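Local coordinates for protein G/U mismatch-specific DNA glycosylase (Deinococcus radiodurans, PDB 2C2Q) that is a mismatch-specific DNA glycosylase of the uracil-DNA glycosylase superfamily, an alpha/beta protein built around a mainly parallel central sheet, at residues V7-Y16 / E105-Y113; E15-Q23 / P35-Y45. The protein carries 1 engineered substitution. One frame throughout, in Å; residues are numbered along the deposited sequence.

The N-terminal loop touches two helices in turn: in contact 1 V7-Y16 meets helix 103-113, and in contact 2 E15-Q23, which shares E15 and Y16 with it, meets the segment carrying the short helix 37-42. The two centres are about 13 Å apart, and contact 2 is nested within the loop that contact 1 closes. D20 joins them: its OD2 forms a 2.8 Å salt bridge with K109 NZ, and its backbone N probably bonds to L10 O, also at 2.8 Å. A bound acetate, probably from the crystallisation liquor, lies about 3 Å from the side chain of Y45 in contact 2.

Contact 1: residues V7-Y16 / E105-Y113; sequences VPDLTGSGEY and ELRRKVEHY
K109 and Y16 make the direct polar link between the arm and the helix. The lysine chain, extended beyond CG, comes from the direction opposite to the tyrosine, and its NZ donates to Y16 OH over 2.9 Å. The same NZ is salt-bridged to D20, so two partners hold the ammonium. Water extends this polar seam at two places: one molecule donates to P8 O and bonds to Y113 OH at 2.6 Å, while another joins Y16 OH to E105 OE2, weakly at the glutamate. The other oxygen of E105 is salt-bridged to R88.

Apolar contacts work alongside. V7 sets CG1 between its backbone N and carbonyl carbon (chi1 80°), which hangs this methyl over one face of the H112 ring, 4.0 Å from the centroid and 5° off the normal, a CH-pi contact. Its CG2 meets H112 CB at 3.7 Å. P8 CD lies 3.6 Å from R108 NH2, obliquely to the guanidinium, and P8 CG rests near K109 CE.

Within the arm, S13 N reaches the syn lone pair of D9 OD1 at 2.6 Å and 160°, and G14 N donates to T11 OG1 in an ST motif. Type I and type I' turns follow one another, D9 to G12 and G12 to E15. G12 CA packs on one Y16 ring face, 3.5 Å above its centre. L106 and V110 pack on strand 117-120, while K109, which touches T83 of strand 80-84, joins the loop to the flank of a helix packed on the sheet of an alpha/beta fold.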
loop_
_atom_site.group_PDB
_atom_site.type_symbol
_atom_site.label_atom_id
_atom_site.label_comp_id
_atom_site.label_asym_id
_atom_site.label_seq_id
_atom_site.Cartn_x
_atom_site.Cartn_y
_atom_site.Cartn_z
ATOM N N VAL A 7 9.042 9.638 14.929
ATOM C CA VAL A 7 8.283 9.125 13.720
ATOM C C VAL A 7 7.986 10.345 12.841
ATOM O O VAL A 7 7.680 11.408 13.384
ATOM C CB VAL A 7 6.971 8.318 14.115
ATOM C CG1 VAL A 7 5.758 9.221 14.464
ATOM C CG2 VAL A 7 6.582 7.333 13.016
ATOM N N PRO A 8 8.084 10.238 11.515
ATOM C CA PRO A 8 7.734 11.396 10.674
ATOM C C PRO A 8 6.247 11.778 10.893
ATOM O O PRO A 8 5.453 10.918 11.304
ATOM C CB PRO A 8 7.962 10.890 9.251
ATOM C CG PRO A 8 8.815 9.658 9.372
ATOM C CD PRO A 8 8.503 9.074 10.707
ATOM N N ASP A 9 5.880 13.044 10.690
ATOM C CA ASP A 9 4.463 13.411 10.603
ATOM C C ASP A 9 3.909 12.957 9.235
ATOM O O ASP A 9 4.633 12.454 8.436
ATOM C CB ASP A 9 4.243 14.901 10.825
ATOM C CG ASP A 9 4.979 15.794 9.800
ATOM O OD1 ASP A 9 5.349 15.363 8.732
ATOM O OD2 ASP A 9 5.280 16.974 9.977
ATOM N N LEU A 10 2.627 13.161 9.001
ATOM C CA LEU A 10 2.003 12.603 7.799
ATOM C C LEU A 10 2.498 13.257 6.493
ATOM O O LEU A 10 2.363 12.660 5.399
ATOM C CB LEU A 10 0.494 12.766 7.922
ATOM C CG LEU A 10 -0.171 11.899 8.963
ATOM C CD1 LEU A 10 -1.684 12.230 9.060
ATOM C CD2 LEU A 10 0.033 10.394 8.612
ATOM N N THR A 11 3.036 14.480 6.597
ATOM C CA THR A 11 3.543 15.182 5.387
ATOM C C THR A 11 5.063 15.176 5.301
ATOM O O THR A 11 5.642 15.780 4.405
ATOM C CB THR A 11 3.044 16.660 5.335
ATOM O OG1 THR A 11 3.671 17.409 6.408
ATOM C CG2 THR A 11 1.517 16.819 5.587
ATOM N N GLY A 12 5.728 14.524 6.254
ATOM C CA GLY A 12 7.180 14.413 6.248
ATOM C C GLY A 12 7.777 15.811 6.433
ATOM O O GLY A 12 8.821 16.110 5.841
ATOM N N SER A 13 7.104 16.624 7.242
ATOM C CA SER A 13 7.469 18.031 7.530
ATOM C C SER A 13 7.451 18.823 6.214
ATOM O O SER A 13 8.415 19.536 5.896
ATOM C CB SER A 13 8.850 18.103 8.171
ATOM O OG SER A 13 8.904 17.281 9.318
ATOM N N GLY A 14 6.362 18.649 5.454
ATOM C CA GLY A 14 6.252 19.162 4.083
ATOM C C GLY A 14 7.158 18.633 2.962
ATOM O O GLY A 14 7.172 19.187 1.855
ATOM N N GLU A 15 7.951 17.608 3.183
ATOM C CA GLU A 15 8.771 17.117 2.091
ATOM C C GLU A 15 7.995 16.102 1.230
ATOM O O GLU A 15 8.343 15.877 0.074
ATOM C CB GLU A 15 10.045 16.507 2.595
ATOM C CG GLU A 15 10.884 17.535 3.376
ATOM C CD GLU A 15 12.245 17.020 3.806
ATOM O OE1 GLU A 15 12.638 15.861 3.497
ATOM O OE2 GLU A 15 12.978 17.825 4.463
ATOM N N TYR A 16 6.990 15.464 1.805
ATOM C CA TYR A 16 6.313 14.382 1.029
ATOM C C TYR A 16 5.453 15.019 -0.065
ATOM O O TYR A 16 4.790 16.034 0.168
ATOM C CB TYR A 16 5.428 13.550 1.916
ATOM C CG TYR A 16 6.129 12.655 2.913
ATOM C CD1 TYR A 16 7.533 12.457 2.903
ATOM C CD2 TYR A 16 5.375 12.013 3.906
ATOM C CE1 TYR A 16 8.123 11.640 3.852
ATOM C CE2 TYR A 16 5.955 11.226 4.856
ATOM C CZ TYR A 16 7.311 11.031 4.835
ATOM O OH TYR A 16 7.809 10.197 5.812
ATOM N N GLU A 105 12.226 4.381 6.671
ATOM C CA GLU A 105 11.110 5.228 7.122
ATOM C C GLU A 105 9.781 4.482 7.143
ATOM O O GLU A 105 8.971 4.691 8.042
ATOM C CB GLU A 105 11.014 6.492 6.268
ATOM C CG GLU A 105 12.168 7.465 6.492
ATOM C CD GLU A 105 12.001 8.768 5.765
ATOM O OE1 GLU A 105 11.486 8.785 4.616
ATOM O OE2 GLU A 105 12.397 9.797 6.352
ATOM N N LEU A 106 9.557 3.599 6.167
ATOM C CA LEU A 106 8.350 2.766 6.168
ATOM C C LEU A 106 8.345 1.902 7.440
ATOM O O LEU A 106 7.357 1.815 8.126
ATOM C CB LEU A 106 8.317 1.850 4.931
ATOM C CG LEU A 106 7.227 0.780 4.845
ATOM C CD1 LEU A 106 5.831 1.407 5.004
ATOM C CD2 LEU A 106 7.396 0.062 3.488
ATOM N N ARG A 107 9.472 1.249 7.700
ATOM C CA ARG A 107 9.529 0.320 8.832
ATOM C C ARG A 107 9.275 1.035 10.133
ATOM O O ARG A 107 8.552 0.519 10.966
ATOM C CB ARG A 107 10.854 -0.396 8.822
ATOM C CG ARG A 107 10.882 -1.623 7.892
ATOM C CD ARG A 107 12.315 -2.237 7.801
ATOM N NE ARG A 107 12.445 -3.346 6.840
ATOM C CZ ARG A 107 12.109 -4.612 7.071
ATOM N NH1 ARG A 107 11.580 -4.983 8.245
ATOM N NH2 ARG A 107 12.275 -5.528 6.107
ATOM N N ARG A 108 9.806 2.241 10.289
ATOM C CA ARG A 108 9.525 3.051 11.497
ATOM C C ARG A 108 8.047 3.385 11.677
ATOM O O ARG A 108 7.522 3.342 12.780
ATOM C CB ARG A 108 10.326 4.333 11.501
ATOM C CG ARG A 108 11.806 4.085 11.671
ATOM C CD ARG A 108 12.720 5.284 11.277
ATOM N NE ARG A 108 12.385 6.545 11.938
ATOM C CZ ARG A 108 12.104 7.682 11.298
ATOM N NH1 ARG A 108 12.117 7.714 9.960
ATOM N NH2 ARG A 108 11.806 8.791 11.990
ATOM N N LYS A 109 7.375 3.715 10.571
ATOM C CA LYS A 109 5.965 3.943 10.602
ATOM C C LYS A 109 5.186 2.666 11.016
ATOM O O LYS A 109 4.213 2.744 11.708
ATOM C CB LYS A 109 5.494 4.461 9.231
ATOM C CG LYS A 109 6.029 5.862 8.892
ATOM C CD LYS A 109 5.830 6.159 7.389
ATOM C CE LYS A 109 6.623 7.344 7.000
ATOM N NZ LYS A 109 6.535 7.617 5.493
ATOM N N VAL A 110 5.562 1.513 10.466
ATOM C CA VAL A 110 4.842 0.293 10.737
ATOM C C VAL A 110 4.955 -0.048 12.236
ATOM O O VAL A 110 3.994 -0.494 12.839
ATOM C CB VAL A 110 5.358 -0.842 9.878
ATOM C CG1 VAL A 110 4.718 -2.159 10.285
ATOM C CG2 VAL A 110 5.004 -0.567 8.407
ATOM N N GLU A 111 6.133 0.205 12.772
ATOM C CA GLU A 111 6.454 -0.089 14.187
ATOM C C GLU A 111 5.627 0.821 15.079
ATOM O O GLU A 111 5.169 0.416 16.138
ATOM C CB GLU A 111 7.939 0.151 14.460
ATOM C CG GLU A 111 8.305 0.084 15.963
ATOM C CD GLU A 111 7.811 -1.183 16.670
ATOM O OE1 GLU A 111 7.851 -2.288 16.065
ATOM O OE2 GLU A 111 7.379 -1.091 17.854
ATOM N N HIS A 112 5.514 2.076 14.660
ATOM C CA HIS A 112 4.742 3.061 15.389
ATOM C C HIS A 112 3.240 2.803 15.338
ATOM O O HIS A 112 2.574 2.683 16.384
ATOM C CB HIS A 112 5.109 4.491 14.934
ATOM C CG HIS A 112 4.287 5.534 15.615
ATOM N ND1 HIS A 112 4.551 5.965 16.907
ATOM C CD2 HIS A 112 3.146 6.152 15.242
ATOM C CE1 HIS A 112 3.628 6.838 17.270
ATOM N NE2 HIS A 112 2.775 6.979 16.272
ATOM N N TYR A 113 2.665 2.671 14.136
ATOM C CA TYR A 113 1.213 2.565 13.973
ATOM C C TYR A 113 0.651 1.138 14.113
ATOM O O TYR A 113 -0.553 0.977 14.324
ATOM C CB TYR A 113 0.863 3.100 12.587
ATOM C CG TYR A 113 1.106 4.571 12.461
ATOM C CD1 TYR A 113 0.270 5.476 13.152
ATOM C CD2 TYR A 113 2.133 5.082 11.639
ATOM C CE1 TYR A 113 0.488 6.855 13.040
ATOM C CE2 TYR A 113 2.338 6.454 11.532
ATOM C CZ TYR A 113 1.514 7.313 12.214
ATOM O OH TYR A 113 1.674 8.692 12.133
HETATM O O HOH W 1 3.624 9.351 10.597
HETATM O O HOH W 2 10.037 11.154 6.694
#

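Contact 2: residues E15-Q23 / P35-Y45; sequences EYLVPDVLQ and PSGISARARAY
Y45 presents the edge of its ring to P19, whose carbonyl O lies near the ring plane. V18 CG1 approaches the same ring obliquely, 3.8 Å from CE2, and the ring of Y72 meets it at an inclined angle. Farther along, the R41 guanidinium carries I38 CA over one face. R41 and I38 belong to the short helix 37-42, and Y45 follows it. The helix is closed at both ends by recognised capping: S36 is its N-cap, with OG accepting from S39 N, and a Schellman motif ends it at R43, which takes positive phi while A44 N bonds back to S39 O.

The hydroxyl fixes the tyrosine to the loop. Y45 OH donates to P19 O at 2.7 Å, meeting the C=O at 124° and tilted 33° from the carbonyl plane. D20 lies close by, but its OD1 is engaged by K87 NZ and T83 OG1. With Y45 O also accepting from W54 NE1, both ends of this residue are tied down.

V18 is the buried wedge of the contact. With CG1 anti to the backbone N (chi1 -171°), its two methyls lie side by side against the chain leaving the helix: CG1 lies 3.6 Å from R43 C, while CG2 comes 3.7 Å from A44 O. The preceding L17 takes the P35 side, crossing that ring at about a right angle with CD1 4.2 Å from P35 CG and touching A40 CB as well. Strand 28-32 lies in the chain between the two segments, so the contact packs the approach to this strand against the helix that follows it. A single water spans the backbones beside L17, donating to L17 O at 2.7 Å and to A40 O at 2.8 Å.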
loop_
_atom_site.group_PDB
_atom_site.type_symbol
_atom_site.label_atom_id
_atom_site.label_comp_id
_atom_site.label_asym_id
_atom_site.label_seq_id
_atom_site.Cartn_x
_atom_site.Cartn_y
_atom_site.Cartn_z
ATOM N N GLU A 15 7.951 17.608 3.183
ATOM C CA GLU A 15 8.771 17.117 2.091
ATOM C C GLU A 15 7.995 16.102 1.230
ATOM O O GLU A 15 8.343 15.877 0.074
ATOM C CB GLU A 15 10.045 16.507 2.595
ATOM C CG GLU A 15 10.884 17.535 3.376
ATOM C CD GLU A 15 12.245 17.020 3.806
ATOM O OE1 GLU A 15 12.638 15.861 3.497
ATOM O OE2 GLU A 15 12.978 17.825 4.463
ATOM N N TYR A 16 6.990 15.464 1.805
ATOM C CA TYR A 16 6.313 14.382 1.029
ATOM C C TYR A 16 5.453 15.019 -0.065
ATOM O O TYR A 16 4.790 16.034 0.168
ATOM C CB TYR A 16 5.428 13.550 1.916
ATOM C CG TYR A 16 6.129 12.655 2.913
ATOM C CD1 TYR A 16 7.533 12.457 2.903
ATOM C CD2 TYR A 16 5.375 12.013 3.906
ATOM C CE1 TYR A 16 8.123 11.640 3.852
ATOM C CE2 TYR A 16 5.955 11.226 4.856
ATOM C CZ TYR A 16 7.311 11.031 4.835
ATOM O OH TYR A 16 7.809 10.197 5.812
ATOM N N LEU A 17 5.440 14.405 -1.246
ATOM C CA LEU A 17 4.690 14.907 -2.392
ATOM C C LEU A 17 3.194 14.771 -2.133
ATOM O O LEU A 17 2.417 15.637 -2.512
ATOM C CB LEU A 17 5.096 14.198 -3.698
ATOM C CG LEU A 17 6.604 14.178 -4.071
ATOM C CD1 LEU A 17 6.796 13.528 -5.375
ATOM C CD2 LEU A 17 7.180 15.623 -4.059
ATOM N N VAL A 18 2.782 13.683 -1.438
ATOM C CA VAL A 18 1.401 13.447 -1.068
ATOM C C VAL A 18 1.426 12.902 0.399
ATOM O O VAL A 18 2.361 12.164 0.692
ATOM C CB VAL A 18 0.743 12.380 -1.949
ATOM C CG1 VAL A 18 -0.754 12.370 -1.632
ATOM C CG2 VAL A 18 0.977 12.751 -3.468
ATOM N N PRO A 19 0.542 13.372 1.286
ATOM C CA PRO A 19 0.531 12.903 2.685
ATOM C C PRO A 19 0.366 11.377 2.782
ATOM O O PRO A 19 -0.336 10.753 1.950
ATOM C CB PRO A 19 -0.700 13.576 3.298
ATOM C CG PRO A 19 -0.842 14.846 2.530
ATOM C CD PRO A 19 -0.516 14.401 1.083
ATOM N N ASP A 20 1.042 10.792 3.740
ATOM C CA ASP A 20 0.619 9.486 4.303
ATOM C C ASP A 20 -0.788 9.502 4.869
ATOM O O ASP A 20 -1.306 10.565 5.275
ATOM C CB ASP A 20 1.581 9.065 5.367
ATOM C CG ASP A 20 2.859 8.563 4.770
ATOM O OD1 ASP A 20 2.918 8.223 3.527
ATOM O OD2 ASP A 20 3.873 8.512 5.489
ATOM N N VAL A 21 -1.467 8.331 4.835
ATOM C CA VAL A 21 -2.711 8.174 5.558
ATOM C C VAL A 21 -2.452 7.077 6.591
ATOM O O VAL A 21 -2.467 5.860 6.275
ATOM C CB VAL A 21 -3.867 7.772 4.599
ATOM C CG1 VAL A 21 -5.185 7.535 5.325
ATOM C CG2 VAL A 21 -3.981 8.809 3.462
ATOM N N LEU A 22 -2.202 7.489 7.822
ATOM C CA LEU A 22 -1.667 6.553 8.817
ATOM C C LEU A 22 -2.181 7.009 10.143
ATOM O O LEU A 22 -2.273 8.230 10.399
ATOM C CB LEU A 22 -0.114 6.512 8.839
ATOM C CG LEU A 22 0.601 5.936 7.601
ATOM C CD1 LEU A 22 2.113 6.144 7.713
ATOM C CD2 LEU A 22 0.215 4.416 7.443
ATOM N N GLN A 23 -2.505 6.034 10.981
ATOM C CA GLN A 23 -3.002 6.290 12.347
ATOM C C GLN A 23 -2.955 4.941 13.074
ATOM O O GLN A 23 -2.915 3.887 12.415
ATOM C CB GLN A 23 -4.406 6.915 12.313
ATOM C CG GLN A 23 -5.489 6.056 11.706
ATOM C CD GLN A 23 -6.783 6.774 11.600
ATOM O OE1 GLN A 23 -6.840 7.883 11.054
ATOM N NE2 GLN A 23 -7.848 6.139 12.047
ATOM N N PRO A 35 4.400 7.669 -5.859
ATOM C CA PRO A 35 3.265 8.253 -6.632
ATOM C C PRO A 35 3.687 8.387 -8.099
ATOM O O PRO A 35 4.845 8.781 -8.389
ATOM C CB PRO A 35 3.054 9.625 -5.979
ATOM C CG PRO A 35 4.574 9.983 -5.496
ATOM C CD PRO A 35 5.000 8.649 -4.894
ATOM N N SER A 36 2.846 7.929 -9.017
ATOM C CA SER A 36 3.008 8.363 -10.425
ATOM C C SER A 36 3.019 9.895 -10.538
ATOM O O SER A 36 2.560 10.641 -9.649
ATOM C CB SER A 36 1.877 7.789 -11.352
ATOM O OG SER A 36 0.666 8.482 -11.038
ATOM N N GLY A 37 3.473 10.406 -11.697
ATOM C CA GLY A 37 3.370 11.859 -11.921
ATOM C C GLY A 37 1.993 12.383 -11.806
ATOM O O GLY A 37 1.738 13.431 -11.209
ATOM N N ILE A 38 1.029 11.653 -12.365
ATOM C CA ILE A 38 -0.341 12.105 -12.257
ATOM C C ILE A 38 -0.793 12.147 -10.775
ATOM O O ILE A 38 -1.451 13.101 -10.352
ATOM C CB ILE A 38 -1.283 11.107 -13.104
ATOM C CG1 ILE A 38 -1.026 11.334 -14.624
ATOM C CG2 ILE A 38 -2.776 11.289 -12.755
ATOM C CD1 ILE A 38 -1.704 10.150 -15.467
ATOM N N SER A 39 -0.456 11.111 -10.011
ATOM C CA SER A 39 -0.800 11.058 -8.572
ATOM C C SER A 39 -0.171 12.238 -7.776
ATOM O O SER A 39 -0.838 12.866 -6.983
ATOM C CB SER A 39 -0.391 9.717 -7.985
ATOM O OG SER A 39 -1.210 8.685 -8.584
ATOM N N ALA A 40 1.086 12.493 -8.059
ATOM C CA ALA A 40 1.827 13.598 -7.399
ATOM C C ALA A 40 1.173 14.947 -7.745
ATOM O O ALA A 40 0.951 15.773 -6.879
ATOM C CB ALA A 40 3.237 13.584 -7.820
ATOM N N ARG A 41 0.871 15.171 -9.031
ATOM C CA ARG A 41 0.199 16.406 -9.436
ATOM C C ARG A 41 -1.166 16.580 -8.855
ATOM O O ARG A 41 -1.490 17.677 -8.409
ATOM C CB ARG A 41 0.152 16.518 -10.949
ATOM C CG ARG A 41 1.542 16.704 -11.480
ATOM C CD ARG A 41 1.575 17.179 -12.905
ATOM N NE ARG A 41 0.735 16.347 -13.770
ATOM C CZ ARG A 41 1.110 15.185 -14.295
ATOM N NH1 ARG A 41 2.319 14.682 -14.048
ATOM N NH2 ARG A 41 0.273 14.538 -15.083
ATOM N N ALA A 42 -1.950 15.490 -8.781
ATOM C CA ALA A 42 -3.265 15.510 -8.147
ATOM C C ALA A 42 -3.178 15.529 -6.592
ATOM O O ALA A 42 -4.197 15.715 -5.958
ATOM C CB ALA A 42 -4.080 14.300 -8.593
ATOM N N ARG A 43 -1.983 15.325 -6.026
ATOM C CA ARG A 43 -1.824 15.183 -4.581
ATOM C C ARG A 43 -2.806 14.087 -4.098
ATOM O O ARG A 43 -3.598 14.288 -3.185
ATOM C CB ARG A 43 -2.078 16.532 -3.829
ATOM C CG ARG A 43 -0.875 17.486 -4.035
ATOM C CD ARG A 43 -1.055 18.772 -3.248
ATOM N NE ARG A 43 -0.213 19.863 -3.743
ATOM C CZ ARG A 43 -0.323 21.151 -3.364
ATOM N NH1 ARG A 43 -1.231 21.536 -2.476
ATOM N NH2 ARG A 43 0.490 22.071 -3.884
ATOM N N ALA A 44 -2.754 12.914 -4.727
ATOM C CA ALA A 44 -3.652 11.802 -4.346
ATOM C C ALA A 44 -2.887 10.469 -4.561
ATOM O O ALA A 44 -1.643 10.477 -4.749
ATOM C CB ALA A 44 -4.970 11.881 -5.188
ATOM N N TYR A 45 -3.607 9.335 -4.522
ATOM C CA TYR A 45 -2.986 8.020 -4.739
ATOM C C TYR A 45 -3.664 7.379 -5.915
ATOM O O TYR A 45 -4.879 7.555 -6.037
ATOM C CB TYR A 45 -3.152 7.129 -3.508
ATOM C CG TYR A 45 -2.200 7.460 -2.354
ATOM C CD1 TYR A 45 -1.058 6.672 -2.095
ATOM C CD2 TYR A 45 -2.453 8.579 -1.541
ATOM C CE1 TYR A 45 -0.187 6.998 -0.980
ATOM C CE2 TYR A 45 -1.603 8.903 -0.478
ATOM C CZ TYR A 45 -0.479 8.101 -0.211
ATOM O OH TYR A 45 0.347 8.400 0.871
HETATM O O HOH W 3 2.776 16.741 -4.974
#